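Local atomic coordinates of putative diflavin flavoprotein A 3 (Nostoc sp., PDB entry 3FNI), a protein that probably transfers electrons from NADH to oxygen, reducing it to water, and is represented here by its flavodoxin-like domain. Residues 7-12 with 27-32; 15-20 with 131-136; 52-57 with 86-91; 117-122 with 141-146. One frame throughout, in Å; residues are numbered along the deposited sequence.

Interaction 1 of 4, residues 7-12 with 27-32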
loop_
_atom_site.group_PDB
_atom_site.type_symbol
_atom_site.label_atom_id
_atom_site.label_comp_id
_atom_site.label_asym_id
_atom_site.label_seq_id
_atom_site.Cartn_x
_atom_site.Cartn_y
_atom_site.Cartn_z
ATOM N N ILE A 7 4.894 4.465 6.985
ATOM C CA ILE A 7 4.614 3.520 5.924
ATOM C C ILE A 7 3.527 4.175 5.089
ATOM O O ILE A 7 2.546 4.684 5.628
ATOM C CB ILE A 7 4.143 2.169 6.506
ATOM C CG1 ILE A 7 3.469 1.324 5.427
ATOM C CG2 ILE A 7 3.216 2.412 7.673
ATOM C CD1 ILE A 7 2.022 1.696 5.161
ATOM N N GLY A 8 3.718 4.185 3.776
ATOM C CA GLY A 8 2.747 4.809 2.895
ATOM C C GLY A 8 1.646 3.883 2.431
ATOM O O GLY A 8 1.901 2.769 1.971
ATOM N N VAL A 9 0.413 4.363 2.554
ATOM C CA VAL A 9 -0.777 3.628 2.153
ATOM C C VAL A 9 -1.409 4.391 0.992
ATOM O O VAL A 9 -1.884 5.516 1.158
ATOM C CB VAL A 9 -1.773 3.530 3.326
ATOM C CG1 VAL A 9 -3.017 2.781 2.897
ATOM C CG2 VAL A 9 -1.110 2.825 4.506
ATOM N N PHE A 10 -1.402 3.779 -0.189
ATOM C CA PHE A 10 -1.946 4.422 -1.377
ATOM C C PHE A 10 -3.090 3.629 -1.983
ATOM O O PHE A 10 -2.929 2.457 -2.324
ATOM C CB PHE A 10 -0.855 4.581 -2.434
ATOM C CG PHE A 10 0.430 5.143 -1.909
ATOM C CD1 PHE A 10 1.265 4.377 -1.099
ATOM C CD2 PHE A 10 0.826 6.430 -2.252
ATOM C CE1 PHE A 10 2.483 4.883 -0.641
ATOM C CE2 PHE A 10 2.037 6.949 -1.802
ATOM C CZ PHE A 10 2.868 6.174 -0.995
ATOM N N TYR A 11 -4.241 4.272 -2.131
ATOM C CA TYR A 11 -5.397 3.609 -2.707
ATOM C C TYR A 11 -6.454 4.625 -3.130
ATOM O O TYR A 11 -6.344 5.808 -2.816
ATOM C CB TYR A 11 -5.998 2.617 -1.706
ATOM C CG TYR A 11 -6.686 3.257 -0.518
ATOM C CD1 TYR A 11 -5.955 3.723 0.574
ATOM C CD2 TYR A 11 -8.075 3.393 -0.488
ATOM C CE1 TYR A 11 -6.592 4.308 1.673
ATOM C CE2 TYR A 11 -8.724 3.978 0.605
ATOM C CZ TYR A 11 -7.978 4.431 1.681
ATOM O OH TYR A 11 -8.617 4.991 2.767
ATOM N N VAL A 12 -7.476 4.161 -3.843
ATOM C CA VAL A 12 -8.552 5.041 -4.295
ATOM C C VAL A 12 -9.702 4.997 -3.283
ATOM O O VAL A 12 -10.405 3.992 -3.156
ATOM C CB VAL A 12 -9.031 4.634 -5.731
ATOM C CG1 VAL A 12 -9.107 3.118 -5.847
ATOM C CG2 VAL A 12 -10.391 5.266 -6.043
ATOM N N ASN A 27 -4.789 -0.048 11.042
ATOM C CA ASN A 27 -4.962 -0.354 12.468
ATOM C C ASN A 27 -3.911 -1.359 12.945
ATOM O O ASN A 27 -3.433 -1.294 14.085
ATOM C CB ASN A 27 -6.363 -0.914 12.734
ATOM C CG ASN A 27 -7.461 0.138 12.604
ATOM O OD1 ASN A 27 -8.644 -0.198 12.530
ATOM N ND2 ASN A 27 -7.077 1.408 12.581
ATOM N N GLY A 28 -3.568 -2.294 12.065
ATOM C CA GLY A 28 -2.561 -3.279 12.386
ATOM C C GLY A 28 -1.200 -2.612 12.434
ATOM O O GLY A 28 -0.347 -2.980 13.246
ATOM N N ILE A 29 -0.994 -1.624 11.564
ATOM C CA ILE A 29 0.271 -0.889 11.516
ATOM C C ILE A 29 0.430 -0.072 12.788
ATOM O O ILE A 29 1.493 -0.059 13.410
ATOM C CB ILE A 29 0.330 0.086 10.309
ATOM C CG1 ILE A 29 0.380 -0.701 9.002
ATOM C CG2 ILE A 29 1.562 0.993 10.421
ATOM C CD1 ILE A 29 0.282 0.163 7.771
ATOM N N THR A 30 -0.649 0.610 13.151
ATOM C CA THR A 30 -0.709 1.452 14.335
ATOM C C THR A 30 -0.281 0.721 15.602
ATOM O O THR A 30 0.375 1.300 16.462
ATOM C CB THR A 30 -2.144 1.972 14.540
ATOM O OG1 THR A 30 -2.535 2.732 13.394
ATOM C CG2 THR A 30 -2.237 2.838 15.784
ATOM N N LYS A 31 -0.662 -0.545 15.718
ATOM C CA LYS A 31 -0.314 -1.336 16.894
ATOM C C LYS A 31 1.185 -1.373 17.149
ATOM O O LYS A 31 1.617 -1.433 18.296
ATOM C CB LYS A 31 -0.802 -2.777 16.748
ATOM C CG LYS A 31 -2.293 -2.963 16.797
ATOM C CD LYS A 31 -2.648 -4.448 16.802
ATOM C CE LYS A 31 -4.154 -4.642 16.677
ATOM N NZ LYS A 31 -4.569 -6.079 16.666
ATOM N N THR A 32 1.970 -1.337 16.078
ATOM C CA THR A 32 3.419 -1.402 16.187
ATOM C C THR A 32 4.055 -0.051 16.457
ATOM O O THR A 32 5.276 0.055 16.565
ATOM C CB THR A 32 4.036 -1.961 14.903
ATOM O OG1 THR A 32 3.921 -0.985 13.858
ATOM C CG2 THR A 32 3.311 -3.232 14.487
#

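Interaction 2 of 4, residues 15-20 with 131-136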
loop_
_atom_site.group_PDB
_atom_site.type_symbol
_atom_site.label_atom_id
_atom_site.label_comp_id
_atom_site.label_asym_id
_atom_site.label_seq_id
_atom_site.Cartn_x
_atom_site.Cartn_y
_atom_site.Cartn_z
ATOM N N TYR A 15 -13.683 3.535 -3.366
ATOM C CA TYR A 15 -13.797 2.556 -4.452
ATOM C C TYR A 15 -13.874 1.174 -3.811
ATOM O O TYR A 15 -12.934 0.741 -3.147
ATOM C CB TYR A 15 -12.584 2.617 -5.400
ATOM C CG TYR A 15 -12.498 1.441 -6.364
ATOM C CD1 TYR A 15 -11.304 0.745 -6.528
ATOM C CD2 TYR A 15 -13.625 0.984 -7.056
ATOM C CE1 TYR A 15 -11.221 -0.380 -7.336
ATOM C CE2 TYR A 15 -13.556 -0.151 -7.877
ATOM C CZ TYR A 15 -12.342 -0.831 -8.003
ATOM O OH TYR A 15 -12.244 -1.986 -8.754
ATOM N N GLY A 16 -14.996 0.486 -4.010
ATOM C CA GLY A 16 -15.163 -0.827 -3.420
ATOM C C GLY A 16 -15.042 -0.744 -1.910
ATOM O O GLY A 16 -15.472 0.233 -1.302
ATOM N N TYR A 17 -14.449 -1.765 -1.301
ATOM C CA TYR A 17 -14.261 -1.797 0.149
ATOM C C TYR A 17 -12.874 -1.293 0.544
ATOM O O TYR A 17 -12.372 -1.602 1.626
ATOM C CB TYR A 17 -14.447 -3.221 0.653
ATOM C CG TYR A 17 -15.857 -3.730 0.500
ATOM C CD1 TYR A 17 -16.829 -3.439 1.456
ATOM C CD2 TYR A 17 -16.229 -4.488 -0.612
ATOM C CE1 TYR A 17 -18.139 -3.888 1.310
ATOM C CE2 TYR A 17 -17.538 -4.942 -0.768
ATOM C CZ TYR A 17 -18.485 -4.638 0.200
ATOM O OH TYR A 17 -19.777 -5.090 0.062
ATOM N N SER A 18 -12.263 -0.512 -0.339
ATOM C CA SER A 18 -10.927 0.023 -0.108
ATOM C C SER A 18 -10.767 0.758 1.207
ATOM O O SER A 18 -9.772 0.591 1.907
ATOM C CB SER A 18 -10.541 0.963 -1.244
ATOM O OG SER A 18 -10.423 0.248 -2.445
ATOM N N ASP A 19 -11.749 1.594 1.516
ATOM C CA ASP A 19 -11.734 2.383 2.729
ATOM C C ASP A 19 -11.628 1.490 3.973
ATOM O O ASP A 19 -10.778 1.709 4.833
ATOM C CB ASP A 19 -12.999 3.253 2.777
ATOM C CG ASP A 19 -12.925 4.472 1.849
ATOM O OD1 ASP A 19 -12.164 4.455 0.855
ATOM O OD2 ASP A 19 -13.652 5.453 2.108
ATOM N N ARG A 20 -12.476 0.470 4.057
ATOM C CA ARG A 20 -12.455 -0.424 5.211
ATOM C C ARG A 20 -11.254 -1.371 5.191
ATOM O O ARG A 20 -10.690 -1.691 6.238
ATOM C CB ARG A 20 -13.764 -1.217 5.280
ATOM C CG ARG A 20 -15.008 -0.330 5.387
ATOM C CD ARG A 20 -16.274 -1.162 5.463
ATOM N NE ARG A 20 -16.325 -1.963 6.684
ATOM C CZ ARG A 20 -17.240 -2.895 6.934
ATOM N NH1 ARG A 20 -18.189 -3.151 6.043
ATOM N NH2 ARG A 20 -17.207 -3.572 8.078
ATOM N N ASN A 131 -13.347 -11.859 9.080
ATOM C CA ASN A 131 -12.148 -12.701 8.993
ATOM C C ASN A 131 -11.211 -12.055 7.974
ATOM O O ASN A 131 -9.993 -12.202 8.042
ATOM C CB ASN A 131 -12.512 -14.110 8.515
ATOM C CG ASN A 131 -13.291 -14.895 9.545
ATOM O OD1 ASN A 131 -13.987 -15.853 9.213
ATOM N ND2 ASN A 131 -13.166 -14.505 10.808
ATOM N N THR A 132 -11.815 -11.356 7.017
ATOM C CA THR A 132 -11.113 -10.635 5.958
ATOM C C THR A 132 -10.384 -9.439 6.567
ATOM O O THR A 132 -9.193 -9.226 6.342
ATOM C CB THR A 132 -12.123 -10.104 4.917
ATOM O OG1 THR A 132 -12.746 -11.210 4.262
ATOM C CG2 THR A 132 -11.442 -9.210 3.889
ATOM N N TYR A 133 -11.118 -8.662 7.352
ATOM C CA TYR A 133 -10.555 -7.488 7.984
ATOM C C TYR A 133 -9.562 -7.832 9.067
ATOM O O TYR A 133 -8.676 -7.037 9.365
ATOM C CB TYR A 133 -11.664 -6.618 8.559
ATOM C CG TYR A 133 -12.570 -6.059 7.500
ATOM C CD1 TYR A 133 -12.044 -5.410 6.377
ATOM C CD2 TYR A 133 -13.957 -6.163 7.617
ATOM C CE1 TYR A 133 -12.878 -4.880 5.403
ATOM C CE2 TYR A 133 -14.797 -5.637 6.650
ATOM C CZ TYR A 133 -14.256 -4.998 5.549
ATOM O OH TYR A 133 -15.096 -4.471 4.596
ATOM N N LYS A 134 -9.716 -9.014 9.658
ATOM C CA LYS A 134 -8.812 -9.460 10.706
ATOM C C LYS A 134 -7.497 -9.841 10.043
ATOM O O LYS A 134 -6.433 -9.720 10.637
ATOM C CB LYS A 134 -9.388 -10.675 11.438
ATOM C CG LYS A 134 -8.525 -11.154 12.595
ATOM C CD LYS A 134 -8.950 -12.532 13.113
ATOM C CE LYS A 134 -10.420 -12.579 13.530
ATOM N NZ LYS A 134 -10.776 -11.629 14.639
ATOM N N LEU A 135 -7.589 -10.308 8.803
ATOM C CA LEU A 135 -6.421 -10.700 8.034
ATOM C C LEU A 135 -5.631 -9.444 7.661
ATOM O O LEU A 135 -4.409 -9.415 7.792
ATOM C CB LEU A 135 -6.860 -11.443 6.771
ATOM C CG LEU A 135 -5.770 -11.908 5.802
ATOM C CD1 LEU A 135 -4.910 -12.988 6.457
ATOM C CD2 LEU A 135 -6.420 -12.447 4.533
ATOM N N CYS A 136 -6.338 -8.411 7.200
ATOM C CA CYS A 136 -5.709 -7.139 6.833
ATOM C C CYS A 136 -5.007 -6.541 8.042
ATOM O O CYS A 136 -3.927 -5.955 7.930
ATOM C CB CYS A 136 -6.748 -6.121 6.357
ATOM S SG CYS A 136 -7.695 -6.588 4.915
#

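Interaction 3 of 4, residues 52-57 with 86-91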
loop_
_atom_site.group_PDB
_atom_site.type_symbol
_atom_site.label_atom_id
_atom_site.label_comp_id
_atom_site.label_asym_id
_atom_site.label_seq_id
_atom_site.Cartn_x
_atom_site.Cartn_y
_atom_site.Cartn_z
ATOM N N GLU A 52 8.580 12.526 -3.011
ATOM C CA GLU A 52 9.196 12.769 -1.719
ATOM C C GLU A 52 8.586 11.910 -0.636
ATOM O O GLU A 52 9.281 11.452 0.270
ATOM C CB GLU A 52 9.016 14.216 -1.299
ATOM C CG GLU A 52 9.879 15.217 -2.006
ATOM C CD GLU A 52 9.873 16.529 -1.269
ATOM O OE1 GLU A 52 8.798 17.171 -1.201
ATOM O OE2 GLU A 52 10.938 16.906 -0.734
ATOM N N LEU A 53 7.273 11.724 -0.711
ATOM C CA LEU A 53 6.578 10.924 0.284
ATOM C C LEU A 53 7.023 9.481 0.186
ATOM O O LEU A 53 7.404 8.874 1.186
ATOM C CB LEU A 53 5.064 11.026 0.092
ATOM C CG LEU A 53 4.177 9.972 0.762
ATOM C CD1 LEU A 53 4.610 9.693 2.197
ATOM C CD2 LEU A 53 2.754 10.481 0.726
ATOM N N VAL A 54 6.970 8.936 -1.021
ATOM C CA VAL A 54 7.385 7.559 -1.236
ATOM C C VAL A 54 8.828 7.421 -0.779
ATOM O O VAL A 54 9.203 6.422 -0.163
ATOM C CB VAL A 54 7.277 7.173 -2.726
ATOM C CG1 VAL A 54 7.912 5.811 -2.959
ATOM C CG2 VAL A 54 5.807 7.151 -3.147
ATOM N N GLY A 55 9.623 8.442 -1.081
ATOM C CA GLY A 55 11.023 8.447 -0.709
ATOM C C GLY A 55 11.298 8.315 0.780
ATOM O O GLY A 55 12.298 7.710 1.176
ATOM N N ARG A 56 10.431 8.878 1.614
ATOM C CA ARG A 56 10.649 8.786 3.051
ATOM C C ARG A 56 9.833 7.692 3.742
ATOM O O ARG A 56 9.773 7.646 4.970
ATOM C CB ARG A 56 10.403 10.138 3.721
ATOM C CG ARG A 56 8.981 10.619 3.666
ATOM C CD ARG A 56 8.814 11.875 4.510
ATOM N NE ARG A 56 7.466 12.422 4.417
ATOM C CZ ARG A 56 6.382 11.862 4.948
ATOM N NH1 ARG A 56 6.462 10.727 5.624
ATOM N NH2 ARG A 56 5.208 12.442 4.789
ATOM N N CYS A 57 9.218 6.809 2.959
ATOM C CA CYS A 57 8.453 5.694 3.528
ATOM C C CYS A 57 9.322 4.436 3.552
ATOM O O CYS A 57 9.999 4.122 2.574
ATOM C CB CYS A 57 7.175 5.424 2.714
ATOM S SG CYS A 57 5.823 6.638 2.994
ATOM N N GLU A 86 14.575 -0.334 -3.689
ATOM C CA GLU A 86 14.703 -1.741 -3.331
ATOM C C GLU A 86 14.776 -2.081 -1.845
ATOM O O GLU A 86 14.543 -3.231 -1.466
ATOM C CB GLU A 86 15.932 -2.332 -4.027
ATOM C CG GLU A 86 17.205 -1.543 -3.766
ATOM C CD GLU A 86 18.467 -2.324 -4.069
ATOM O OE1 GLU A 86 18.640 -2.773 -5.219
ATOM O OE2 GLU A 86 19.294 -2.487 -3.151
ATOM N N LYS A 87 15.089 -1.093 -1.013
ATOM C CA LYS A 87 15.221 -1.303 0.428
ATOM C C LYS A 87 13.888 -1.320 1.166
ATOM O O LYS A 87 13.843 -1.561 2.374
ATOM C CB LYS A 87 16.113 -0.212 1.037
ATOM C CG LYS A 87 17.544 -0.211 0.525
ATOM C CD LYS A 87 18.407 -1.231 1.252
ATOM C CE LYS A 87 18.580 -0.838 2.719
ATOM N NZ LYS A 87 19.390 -1.820 3.512
ATOM N N GLN A 88 12.795 -1.054 0.465
ATOM C CA GLN A 88 11.525 -1.072 1.163
ATOM C C GLN A 88 10.690 -2.316 0.890
ATOM O O GLN A 88 11.049 -3.161 0.070
ATOM C CB GLN A 88 10.737 0.216 0.882
ATOM C CG GLN A 88 10.624 0.586 -0.570
ATOM C CD GLN A 88 10.383 2.076 -0.784
ATOM O OE1 GLN A 88 10.197 2.522 -1.914
ATOM N NE2 GLN A 88 10.394 2.849 0.295
ATOM N N ALA A 89 9.601 -2.441 1.638
ATOM C CA ALA A 89 8.697 -3.571 1.528
ATOM C C ALA A 89 7.337 -3.044 1.065
ATOM O O ALA A 89 6.952 -1.919 1.393
ATOM C CB ALA A 89 8.578 -4.255 2.873
ATOM N N VAL A 90 6.611 -3.858 0.303
ATOM C CA VAL A 90 5.320 -3.439 -0.218
ATOM C C VAL A 90 4.273 -4.554 -0.218
ATOM O O VAL A 90 4.570 -5.702 -0.555
ATOM C CB VAL A 90 5.495 -2.870 -1.664
ATOM C CG1 VAL A 90 5.839 -4.000 -2.631
ATOM C CG2 VAL A 90 4.247 -2.115 -2.106
ATOM N N GLY A 91 3.054 -4.194 0.185
ATOM C CA GLY A 91 1.942 -5.131 0.210
ATOM C C GLY A 91 0.816 -4.571 -0.645
ATOM O O GLY A 91 0.651 -3.356 -0.718
#

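Interaction 4 of 4, residues 117-122 with 141-146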
loop_
_atom_site.group_PDB
_atom_site.type_symbol
_atom_site.label_atom_id
_atom_site.label_comp_id
_atom_site.label_asym_id
_atom_site.label_seq_id
_atom_site.Cartn_x
_atom_site.Cartn_y
_atom_site.Cartn_z
ATOM N N THR A 117 8.096 -8.463 -0.523
ATOM C CA THR A 117 6.655 -8.538 -0.366
ATOM C C THR A 117 6.358 -8.466 1.125
ATOM O O THR A 117 6.801 -9.320 1.896
ATOM C CB THR A 117 6.084 -9.847 -0.934
ATOM O OG1 THR A 117 6.428 -10.940 -0.070
ATOM C CG2 THR A 117 6.646 -10.103 -2.305
ATOM N N ALA A 118 5.623 -7.428 1.515
ATOM C CA ALA A 118 5.260 -7.185 2.909
ATOM C C ALA A 118 4.433 -8.309 3.513
ATOM O O ALA A 118 4.617 -8.689 4.671
ATOM C CB ALA A 118 4.510 -5.877 3.021
ATOM N N PHE A 119 3.512 -8.830 2.718
ATOM C CA PHE A 119 2.647 -9.909 3.144
ATOM C C PHE A 119 2.013 -10.459 1.876
ATOM O O PHE A 119 2.090 -9.826 0.814
ATOM C CB PHE A 119 1.570 -9.379 4.114
ATOM C CG PHE A 119 0.962 -8.062 3.695
ATOM C CD1 PHE A 119 1.306 -6.878 4.350
ATOM C CD2 PHE A 119 0.076 -7.997 2.619
ATOM C CE1 PHE A 119 0.781 -5.662 3.938
ATOM C CE2 PHE A 119 -0.451 -6.784 2.203
ATOM C CZ PHE A 119 -0.101 -5.610 2.859
ATOM N N PRO A 120 1.398 -11.653 1.960
ATOM C CA PRO A 120 0.755 -12.262 0.786
ATOM C C PRO A 120 -0.312 -11.290 0.256
ATOM O O PRO A 120 -1.127 -10.794 1.027
ATOM C CB PRO A 120 0.138 -13.543 1.355
ATOM C CG PRO A 120 1.028 -13.862 2.564
ATOM C CD PRO A 120 1.245 -12.500 3.160
ATOM N N ALA A 121 -0.300 -11.008 -1.044
ATOM C CA ALA A 121 -1.283 -10.087 -1.614
ATOM C C ALA A 121 -2.693 -10.476 -1.183
ATOM O O ALA A 121 -3.135 -11.594 -1.441
ATOM C CB ALA A 121 -1.190 -10.082 -3.136
ATOM N N ILE A 122 -3.399 -9.563 -0.520
ATOM C CA ILE A 122 -4.751 -9.864 -0.078
ATOM C C ILE A 122 -5.727 -9.779 -1.246
ATOM O O ILE A 122 -5.870 -8.741 -1.894
ATOM C CB ILE A 122 -5.207 -8.927 1.080
ATOM C CG1 ILE A 122 -6.499 -8.201 0.699
ATOM C CG2 ILE A 122 -4.110 -7.947 1.432
ATOM C CD1 ILE A 122 -7.089 -7.375 1.800
ATOM N N THR A 141 0.108 -5.374 10.832
ATOM C CA THR A 141 1.004 -5.589 11.955
ATOM C C THR A 141 2.327 -6.152 11.454
ATOM O O THR A 141 3.392 -5.676 11.836
ATOM C CB THR A 141 0.386 -6.574 12.960
ATOM O OG1 THR A 141 -0.750 -5.965 13.579
ATOM C CG2 THR A 141 1.389 -6.962 14.024
ATOM N N ASP A 142 2.249 -7.168 10.596
ATOM C CA ASP A 142 3.438 -7.798 10.043
ATOM C C ASP A 142 4.371 -6.788 9.393
ATOM O O ASP A 142 5.578 -6.824 9.615
ATOM C CB ASP A 142 3.047 -8.859 9.009
ATOM C CG ASP A 142 2.605 -10.159 9.643
ATOM O OD1 ASP A 142 2.315 -10.163 10.860
ATOM O OD2 ASP A 142 2.537 -11.178 8.920
ATOM N N LEU A 143 3.807 -5.897 8.583
ATOM C CA LEU A 143 4.592 -4.881 7.902
ATOM C C LEU A 143 5.159 -3.904 8.914
ATOM O O LEU A 143 6.311 -3.498 8.813
ATOM C CB LEU A 143 3.729 -4.127 6.887
ATOM C CG LEU A 143 4.466 -3.035 6.102
ATOM C CD1 LEU A 143 5.668 -3.644 5.371
ATOM C CD2 LEU A 143 3.501 -2.362 5.104
ATOM N N GLY A 144 4.336 -3.530 9.889
ATOM C CA GLY A 144 4.774 -2.611 10.924
ATOM C C GLY A 144 5.944 -3.189 11.700
ATOM O O GLY A 144 6.867 -2.460 12.063
ATOM N N GLN A 145 5.905 -4.497 11.952
ATOM C CA GLN A 145 6.979 -5.166 12.681
ATOM C C GLN A 145 8.228 -5.219 11.811
ATOM O O GLN A 145 9.340 -5.042 12.299
ATOM C CB GLN A 145 6.565 -6.587 13.077
ATOM C CG GLN A 145 5.379 -6.649 14.039
ATOM C CD GLN A 145 5.056 -8.064 14.486
ATOM O OE1 GLN A 145 4.652 -8.903 13.687
ATOM N NE2 GLN A 145 5.241 -8.333 15.771
ATOM N N TRP A 146 8.033 -5.463 10.520
ATOM C CA TRP A 146 9.143 -5.527 9.589
ATOM C C TRP A 146 9.838 -4.164 9.552
ATOM O O TRP A 146 11.065 -4.086 9.623
ATOM C CB TRP A 146 8.642 -5.904 8.198
ATOM C CG TRP A 146 9.731 -6.015 7.185
ATOM C CD1 TRP A 146 10.468 -7.128 6.880
ATOM C CD2 TRP A 146 10.228 -4.963 6.347
ATOM N NE1 TRP A 146 11.390 -6.831 5.902
ATOM C CE2 TRP A 146 11.262 -5.511 5.556
ATOM C CE3 TRP A 146 9.895 -3.610 6.187
ATOM C CZ2 TRP A 146 11.969 -4.754 4.622
ATOM C CZ3 TRP A 146 10.600 -2.853 5.256
ATOM C CH2 TRP A 146 11.624 -3.430 4.484
#

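Interaction 1 of 4, residues 7-12 with 27-32
Ile7 and Ile29 reach toward each other tip to tip, a small worked example of how a helix is seated on a sheet by interlocking methyl groups. From CB of Ile7, which points toward the helix, the two branches part. The short one ends at once: Ile7 CG2 lies 3.5 Å from Ile29 CG2. The longer one leaves with CG1 anti to the backbone N (chi1 163°), and Ile7 CG1 passes Ile29 CD1 at 4.1 Å. At its end, Ile7 CD1 meets Ile29 CD1 at 3.5 Å, tighter than usual for two methyls. Ile29 answers with an extended chain (chi2 173°) that brings CD1 between the branches of Ile7, while Val9 CG2 borders Ile29 CD1 more loosely at 4.4 Å. Replacing Ile7 with an alanine would probably open a gap facing Ile29 CD1 and CG2 and leave that chain freer to turn. The carbonyl oxygen of Ile29 accepts two bonds from Thr32, one from its backbone N and one from its hydroxyl; Thr32 OG1 lies 2.6 Å from Ile29 O, in the carbonyl plane. Such buried aliphatic packing is typical of the beta-alpha-beta unit, here strand 6-11, helix 18-31 and strand 35-40 of a flavodoxin-like fold.

Interaction 2 of 4, residues 15-20 with 131-136
Arg20 lays its guanidinium group against the hydroxyl end of Tyr133, whose OH stands 3.3 Å above the guanidinium plane and is offset toward its rim. The two planes are 35° apart, so this is a tilted overlap, with Arg20 NH2 coming to 3.5 Å from Tyr133 CE2. A bend at chi3 (65°) folds the arginine back over the tyrosine, and Arg20 CB lies 3.6 Å from Tyr133 OH. Although Arg20 NE lies close to that hydroxyl, the angle is too poor for a hydrogen bond, so the pair is best described as packing of the guanidinium face on the hydroxyl end. Arg20 NH2 has a long, weak ion pair with Glu130 as well. The arginine lies in the first turn of helix 18-31, directly after the loop that follows the first strand. In flavodoxins this loop wraps the FMN phosphate, and the same role is probable here. The loop backbone makes a type II' turn from Tyr15 to Ser18, closed by the bond from Ser18 N to Tyr15 O (3.1 Å), with Gly16 at a positive phi. Tyr17 takes the N-cap position, and its side chain crosses that of Tyr133 at about a right angle, Tyr17 CD1 lying 3.7 Å from Tyr133 OH.

Interaction 3 of 4, residues 52-57 with 86-91
The backbones come closest where helix 47-55 gives way to strand 57-63 and a loop runs into strand 89-93 of the parallel sheet of the flavodoxin-like domain, with the CA atoms of Cys57 and Gln88 7.8 Å apart. Across that interval the glutamine does the reaching, and it illustrates how a long polar side chain spans the gap between a helix end and a strand. Its CG sits between the backbone N and the carbonyl carbon (chi1 50°), and beyond CG the chain is extended, which carries the amide to the end of the helix. There Gln88 NE2 lies just 2.6 Å from Cys57 O, but the angle is poor. Gln88 NE2 is also 3.8 Å from Val54 O, a carbonyl already engaged by the backbone N of Cys57. The other branch of the amide has a firmer partner: OE1 accepts a hydrogen bond from Asn85 N in the loop preceding the strand. Val54, whose side chain crosses that of Gln88 at about a right angle, brings CG1 to 4.1 Å from Gln88 OE1. A leucine in place of Gln88 would probably leave Asn85 N without this acceptor and set a methyl against the carbonyl oxygen of Cys57. Chemically, the buried amide is probably held in its orientation by the bond at OE1, whereas the closeness of NE2 to Cys57 O cannot be read as a bond.

Interaction 4 of 4, residues 117-122 with 141-146
The Phe119 ring comes up to Leu143 obliquely, Phe119 CE1 lying 4.4 Å from Leu143 CD2, and Ala139 of the same helix also touches the phenylalanine. The second flat group, the indole of Trp146, is turned against Ala89 of strand 89-93. Between these aromatic residues the forked end of Leu143 does the work. Its CG stands anti to the backbone N (chi1 -180°), which directs the two methyls away from the helix: CD2 faces Phe119, and Leu143 CD1 presses on Ala118 CB at 3.4 Å, closer than carbon atoms usually pack. Leu143 CG itself follows at 4.2 Å from Ala118 CB. So small a partner lets the backbones draw together, with the CA atoms of Ala118 and Leu143 5.5 Å apart. The principle is that of the alpha/beta sandwich: in this flavodoxin-like domain the chain leaves the edge strand 116-117 and returns as helix 130-152, which covers one face of the parallel sheet beside helix 18-31. On the way, just past the strand, Phe119 turns its ring toward the helix.

Overall arrangement
Interactions 1 and 4 meet beneath two neighbouring helices, 18-31 and 130-152: Ile7 CG1 lies 3.7 Å from Leu143 CD2, and Thr141 OG1 is 3.0 Å from Gly28 O, a probable hydrogen bond. Interaction 2 joins the same two helices farther along, and Cys136 SG touches Ile122 CD1 of interaction 4. Through the sheet, Val90 O bonds probably to Ala118 N (2.9 Å), linking interactions 3 and 4, while Phe10 CZ packs on Val54 CG2 at 3.8 Å between interactions 1 and 3. Interactions 2 and 3 stand apart, with centres about 22 Å from each other; interaction 2 adjoins the loop where FMN probably binds, and interaction 3 is at the far end.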